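Long-range contact in protein induced by osmotic stress (Scheffersomyces stipitis, PDB 5YWN), which probably reduces carbonyl compounds, including haloketones, to alcohols with NADPH as the hydride donor: residues R119-S124 / A186-N191. The protein carries 1 engineered substitution. Numbering follows the deposited sequence.
With NAP (NADP nicotinamide-adenine-dinucleotide phosphate), chain B.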
ATOM      1  N   ARG A 119     -13.791 -11.351   7.633  1.00 17.78           N
ATOM      2  CA  ARG A 119     -13.233 -10.041   7.406  1.00 24.35           C
ATOM      3  C   ARG A 119     -12.508  -9.928   6.072  1.00 20.74           C
ATOM      4  O   ARG A 119     -11.816 -10.797   5.692  1.00 19.54           O
ATOM      5  CB  ARG A 119     -12.355  -9.581   8.556  1.00 21.14           C
ATOM      6  CG  ARG A 119     -13.025  -9.517   9.894  1.00 21.00           C
ATOM      7  CD  ARG A 119     -13.889  -8.299  10.033  1.00 19.72           C
ATOM      8  NE  ARG A 119     -13.126  -7.150  10.382  1.00 24.63           N
ATOM      9  CZ  ARG A 119     -12.931  -6.740  11.609  1.00 26.39           C
ATOM     10  NH1 ARG A 119     -13.487  -7.362  12.585  1.00 25.19           N
ATOM     11  NH2 ARG A 119     -12.186  -5.717  11.839  1.00 20.48           N
ATOM     12  N   VAL A 120     -12.744  -8.830   5.398  1.00 17.11           N
ATOM     13  CA  VAL A 120     -12.051  -8.438   4.222  1.00 16.48           C
ATOM     14  C   VAL A 120     -11.515  -7.002   4.370  1.00 20.92           C
ATOM     15  O   VAL A 120     -12.211  -6.126   4.828  1.00 19.26           O
ATOM     16  CB  VAL A 120     -12.921  -8.544   2.990  1.00 19.96           C
ATOM     17  CG1 VAL A 120     -12.229  -7.961   1.781  1.00 20.08           C
ATOM     18  CG2 VAL A 120     -13.448  -9.951   2.772  1.00 20.00           C
ATOM     19  N   VAL A 121     -10.272  -6.824   3.978  1.00 16.67           N
ATOM     20  CA  VAL A 121      -9.645  -5.533   3.970  1.00 20.34           C
ATOM     21  C   VAL A 121      -9.204  -5.220   2.562  1.00 20.21           C
ATOM     22  O   VAL A 121      -8.496  -5.968   1.957  1.00 22.89           O
ATOM     23  CB  VAL A 121      -8.426  -5.444   4.897  1.00 18.73           C
ATOM     24  CG1 VAL A 121      -7.864  -4.060   4.947  1.00 18.01           C
ATOM     25  CG2 VAL A 121      -8.678  -5.999   6.239  1.00 18.49           C
ATOM     26  N   TYR A 122      -9.632  -4.090   2.063  1.00 19.87           N
ATOM     27  CA  TYR A 122      -9.192  -3.649   0.787  1.00 18.33           C
ATOM     28  C   TYR A 122      -8.128  -2.562   0.930  1.00 19.34           C
ATOM     29  O   TYR A 122      -8.323  -1.623   1.612  1.00 18.79           O
ATOM     30  CB  TYR A 122     -10.350  -3.141  -0.036  1.00 18.35           C
ATOM     31  CG  TYR A 122      -9.926  -2.557  -1.329  1.00 20.87           C
ATOM     32  CD1 TYR A 122      -9.376  -3.347  -2.295  1.00 20.71           C
ATOM     33  CD2 TYR A 122     -10.000  -1.219  -1.556  1.00 21.00           C
ATOM     34  CE1 TYR A 122      -8.963  -2.843  -3.472  1.00 20.59           C
ATOM     35  CE2 TYR A 122      -9.588  -0.694  -2.727  1.00 19.17           C
ATOM     36  CZ  TYR A 122      -9.050  -1.523  -3.674  1.00 21.00           C
ATOM     37  OH  TYR A 122      -8.612  -1.048  -4.808  1.00 29.65           O
ATOM     38  N   THR A 123      -7.019  -2.728   0.252  1.00 19.47           N
ATOM     39  CA  THR A 123      -5.968  -1.747   0.267  1.00 19.27           C
ATOM     40  C   THR A 123      -6.293  -0.649  -0.789  1.00 18.11           C
ATOM     41  O   THR A 123      -6.119  -0.821  -1.922  1.00 19.03           O
ATOM     42  CB  THR A 123      -4.554  -2.317  -0.001  1.00 19.91           C
ATOM     43  OG1 THR A 123      -4.270  -3.431   0.797  1.00 22.29           O
ATOM     44  CG2 THR A 123      -3.483  -1.246   0.181  1.00 18.40           C
ATOM     45  N   SER A 124      -6.771   0.465  -0.312  1.00 17.15           N
ATOM     46  CA  SER A 124      -7.086   1.580  -1.156  1.00 22.26           C
ATOM     47  C   SER A 124      -5.899   2.539  -1.168  1.00 23.07           C
ATOM     48  O   SER A 124      -4.800   2.108  -1.156  1.00 20.87           O
ATOM     49  CB  SER A 124      -8.366   2.272  -0.728  1.00 20.38           C
ATOM     50  OG  SER A 124      -8.912   3.074  -1.700  1.00 21.39           O
ATOM     51  N   ALA A 186     -17.448  -8.574   7.074  1.00 26.37           N
ATOM     52  CA  ALA A 186     -17.342  -7.151   7.206  1.00 25.42           C
ATOM     53  C   ALA A 186     -16.123  -6.584   6.433  1.00 25.03           C
ATOM     54  O   ALA A 186     -15.077  -7.165   6.387  1.00 24.64           O
ATOM     55  CB  ALA A 186     -17.281  -6.764   8.640  1.00 25.57           C
ATOM     56  N   LEU A 187     -16.300  -5.430   5.861  1.00 21.85           N
ATOM     57  CA  LEU A 187     -15.283  -4.830   5.065  1.00 22.98           C
ATOM     58  C   LEU A 187     -14.682  -3.643   5.754  1.00 21.37           C
ATOM     59  O   LEU A 187     -15.340  -2.918   6.418  1.00 20.55           O
ATOM     60  CB  LEU A 187     -15.813  -4.393   3.711  1.00 22.77           C
ATOM     61  CG  LEU A 187     -14.935  -3.580   2.747  1.00 21.23           C
ATOM     62  CD1 LEU A 187     -13.726  -4.351   2.307  1.00 19.94           C
ATOM     63  CD2 LEU A 187     -15.701  -3.077   1.539  1.00 22.71           C
ATOM     64  N   SER A 188     -13.419  -3.473   5.537  1.00 20.14           N
ATOM     65  CA  SER A 188     -12.739  -2.276   5.919  1.00 18.42           C
ATOM     66  C   SER A 188     -11.667  -1.906   4.899  1.00 19.34           C
ATOM     67  O   SER A 188     -11.240  -2.731   4.187  1.00 18.37           O
ATOM     68  CB  SER A 188     -12.196  -2.413   7.323  1.00 23.39           C
ATOM     69  OG  SER A 188     -11.228  -3.377   7.412  1.00 25.16           O
ATOM     70  N   THR A 189     -11.284  -0.642   4.837  1.00 20.87           N
ATOM     71  CA  THR A 189     -10.273  -0.211   3.894  1.00 19.01           C
ATOM     72  C   THR A 189      -9.141   0.477   4.588  1.00 19.05           C
ATOM     73  O   THR A 189      -9.311   1.041   5.609  1.00 21.79           O
ATOM     74  CB  THR A 189     -10.792   0.711   2.741  1.00 22.85           C
ATOM     75  OG1 THR A 189     -11.043   2.026   3.210  1.00 22.61           O
ATOM     76  CG2 THR A 189     -12.012   0.154   2.070  1.00 19.55           C
ATOM     77  N   VAL A 190      -7.987   0.416   3.970  1.00 20.02           N
ATOM     78  CA  VAL A 190      -6.834   1.177   4.371  1.00 17.66           C
ATOM     79  C   VAL A 190      -6.403   2.118   3.235  1.00 20.44           C
ATOM     80  O   VAL A 190      -6.197   1.703   2.147  1.00 21.00           O
ATOM     81  CB  VAL A 190      -5.719   0.269   4.865  1.00 20.17           C
ATOM     82  CG1 VAL A 190      -4.494   1.053   5.218  1.00 21.23           C
ATOM     83  CG2 VAL A 190      -6.189  -0.565   6.017  1.00 17.78           C
ATOM     84  N   ASN A 191      -6.287   3.385   3.537  1.00 20.10           N
ATOM     85  CA  ASN A 191      -6.075   4.430   2.555  1.00 19.14           C
ATOM     86  C   ASN A 191      -4.752   5.196   2.817  1.00 21.70           C
ATOM     87  O   ASN A 191      -4.698   6.190   3.470  1.00 17.98           O
ATOM     88  CB  ASN A 191      -7.273   5.387   2.487  1.00 14.09           C
ATOM     89  CG  ASN A 191      -8.560   4.700   2.139  1.00 20.13           C
ATOM     90  OD1 ASN A 191      -9.002   3.865   2.819  1.00 20.67           O
ATOM     91  ND2 ASN A 191      -9.126   5.078   1.052  1.00 20.71           N
TER
HETATM   92  PA  NAP B 401       3.850  -2.840  -5.820  1.00 25.43           P
HETATM   93  O1A NAP B 401       5.040  -2.980  -4.902  1.00 24.87           O
HETATM   94  O2A NAP B 401       4.054  -2.774  -7.315  1.00 27.30           O
HETATM   95  O5B NAP B 401       2.826  -4.041  -5.504  1.00 25.65           O
HETATM   96  C5B NAP B 401       1.855  -4.437  -6.471  1.00 29.11           C
HETATM   97  C4B NAP B 401       1.704  -5.954  -6.458  1.00 27.40           C
HETATM   98  O4B NAP B 401       0.429  -6.324  -6.990  1.00 28.83           O
HETATM   99  C3B NAP B 401       2.776  -6.629  -7.300  1.00 29.98           C
HETATM  100  O3B NAP B 401       3.585  -7.491  -6.495  1.00 31.97           O
HETATM  101  C2B NAP B 401       2.043  -7.421  -8.366  1.00 27.18           C
HETATM  102  O2B NAP B 401       2.361  -8.806  -8.273  1.00 28.78           O
HETATM  103  C1B NAP B 401       0.559  -7.190  -8.122  1.00 28.47           C
HETATM  104  N9A NAP B 401      -0.063  -6.565  -9.316  1.00 30.58           N
HETATM  105  C8A NAP B 401       0.218  -5.337  -9.794  1.00 30.14           C
HETATM  106  N7A NAP B 401      -0.527  -5.073 -10.899  1.00 29.22           N
HETATM  107  C5A NAP B 401      -1.302  -6.146 -11.141  1.00 29.03           C
HETATM  108  C6A NAP B 401      -2.318  -6.529 -12.148  1.00 29.78           C
HETATM  109  N6A NAP B 401      -2.665  -5.684 -13.149  1.00 32.69           N
HETATM  110  N1A NAP B 401      -2.886  -7.749 -12.034  1.00 30.57           N
HETATM  111  C2A NAP B 401      -2.557  -8.605 -11.047  1.00 28.67           C
HETATM  112  N3A NAP B 401      -1.642  -8.316 -10.104  1.00 31.59           N
HETATM  113  C4A NAP B 401      -0.991  -7.128 -10.094  1.00 29.16           C
HETATM  114  O3  NAP B 401       3.015  -1.539  -5.367  1.00 26.76           O
HETATM  115  PN  NAP B 401       2.971  -1.094  -3.821  1.00 24.11           P
HETATM  116  O1N NAP B 401       3.595   0.275  -3.704  1.00 25.88           O
HETATM  117  O2N NAP B 401       3.499  -2.236  -2.985  1.00 20.65           O
HETATM  118  O5D NAP B 401       1.392  -0.953  -3.540  1.00 26.85           O
HETATM  119  C5D NAP B 401       0.693  -1.963  -2.814  1.00 28.39           C
HETATM  120  C4D NAP B 401      -0.788  -1.613  -2.736  1.00 20.40           C
HETATM  121  O4D NAP B 401      -0.996  -0.552  -1.798  1.00 23.84           O
HETATM  122  C3D NAP B 401      -1.332  -1.157  -4.082  1.00 26.34           C
HETATM  123  O3D NAP B 401      -2.337  -2.060  -4.554  1.00 24.14           O
HETATM  124  C2D NAP B 401      -1.913   0.224  -3.860  1.00 23.48           C
HETATM  125  O2D NAP B 401      -3.302   0.252  -4.204  1.00 26.51           O
HETATM  126  C1D NAP B 401      -1.718   0.537  -2.384  1.00 21.38           C
HETATM  127  N1N NAP B 401      -0.972   1.790  -2.228  1.00 21.83           N
HETATM  128  C2N NAP B 401       0.364   1.760  -2.139  1.00 25.77           C
HETATM  129  C3N NAP B 401       1.090   2.937  -1.992  1.00 24.14           C
HETATM  130  C7N NAP B 401       2.586   2.896  -1.892  1.00 23.03           C
HETATM  131  O7N NAP B 401       3.222   3.929  -2.014  1.00 23.40           O
HETATM  132  N7N NAP B 401       3.183   1.725  -1.672  1.00 27.07           N
HETATM  133  C4N NAP B 401       0.418   4.149  -1.937  1.00 21.46           C
HETATM  134  C5N NAP B 401      -0.966   4.153  -2.032  1.00 21.80           C
HETATM  135  C6N NAP B 401      -1.643   2.949  -2.178  1.00 21.03           C
HETATM  136  P2B NAP B 401       3.599  -9.417  -9.100  1.00 30.98           P
HETATM  137  O1X NAP B 401       3.223 -10.867  -9.301  1.00 32.07           O
HETATM  138  O2X NAP B 401       3.630  -8.600 -10.368  1.00 27.07           O
HETATM  139  O3X NAP B 401       4.786  -9.202  -8.191  1.00 27.27           O
HETATM  140  O   HOH W   1     -12.807  -5.786   8.030  1.00 22.36           O
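The ring of Tyr122 receives Thr189 CG2 at its edge, near the ring plane, while Ala170 of helix 159-181 and Thr103 of helix 91-113 also touch this side chain. Its hydroxyl makes a weak hydrogen bond to Lys167 NZ, a lysine that binds NADP(+). The guanidinium of Arg119 lies obliquely to Ala186 O. Bends at chi2 and chi3 fold the chain back beside Ala186, bringing CD 4.0 Å from Ala186 CB. NE donates to a water 2.7 Å away that in turn reaches Ala186 O. Arginine is long enough to carry NH2 on to the carbonyls of Ala248 and Lys251 at the end of helix 238-250.

Between these groups, which lie on opposite faces of the sheet, the strands run parallel in register, with backbone bonds starting from Val120 N to Ala186 O (3.0 Å) and finishing at Ser124 N to Val190 O, where the hydrogen bond is less straight (N-H...O angle 135°). Beta-branched valines suit such an extended chain: Val121 CG1 packs 4.0 Å from Val190 CG2, under helix 238-250. On the opposite face Leu187 CD1 meets Val120 CG1 at 3.9 Å, and flexible Leu187 also reaches Trp175 and Val178.

Near the C-terminal ends polar residues take over. Asparagine suits its place by bonding both ways: Asn191 OD1 accepts from Thr189 OG1 in the carbonyl plane (2.8 Å), helping to fix the amide's rotation, while ND2 donates to Glu171 OE1, which also accepts from Ser124 OG. Thr123 CG2, anti to its own N, comes 3.3 Å from O4D of the nicotinamide ribose. Neighbouring parallel strands sandwiched by helices, with the cofactor at their C-terminal ends, mark the Rossmann fold of extended short-chain dehydrogenases/reductases.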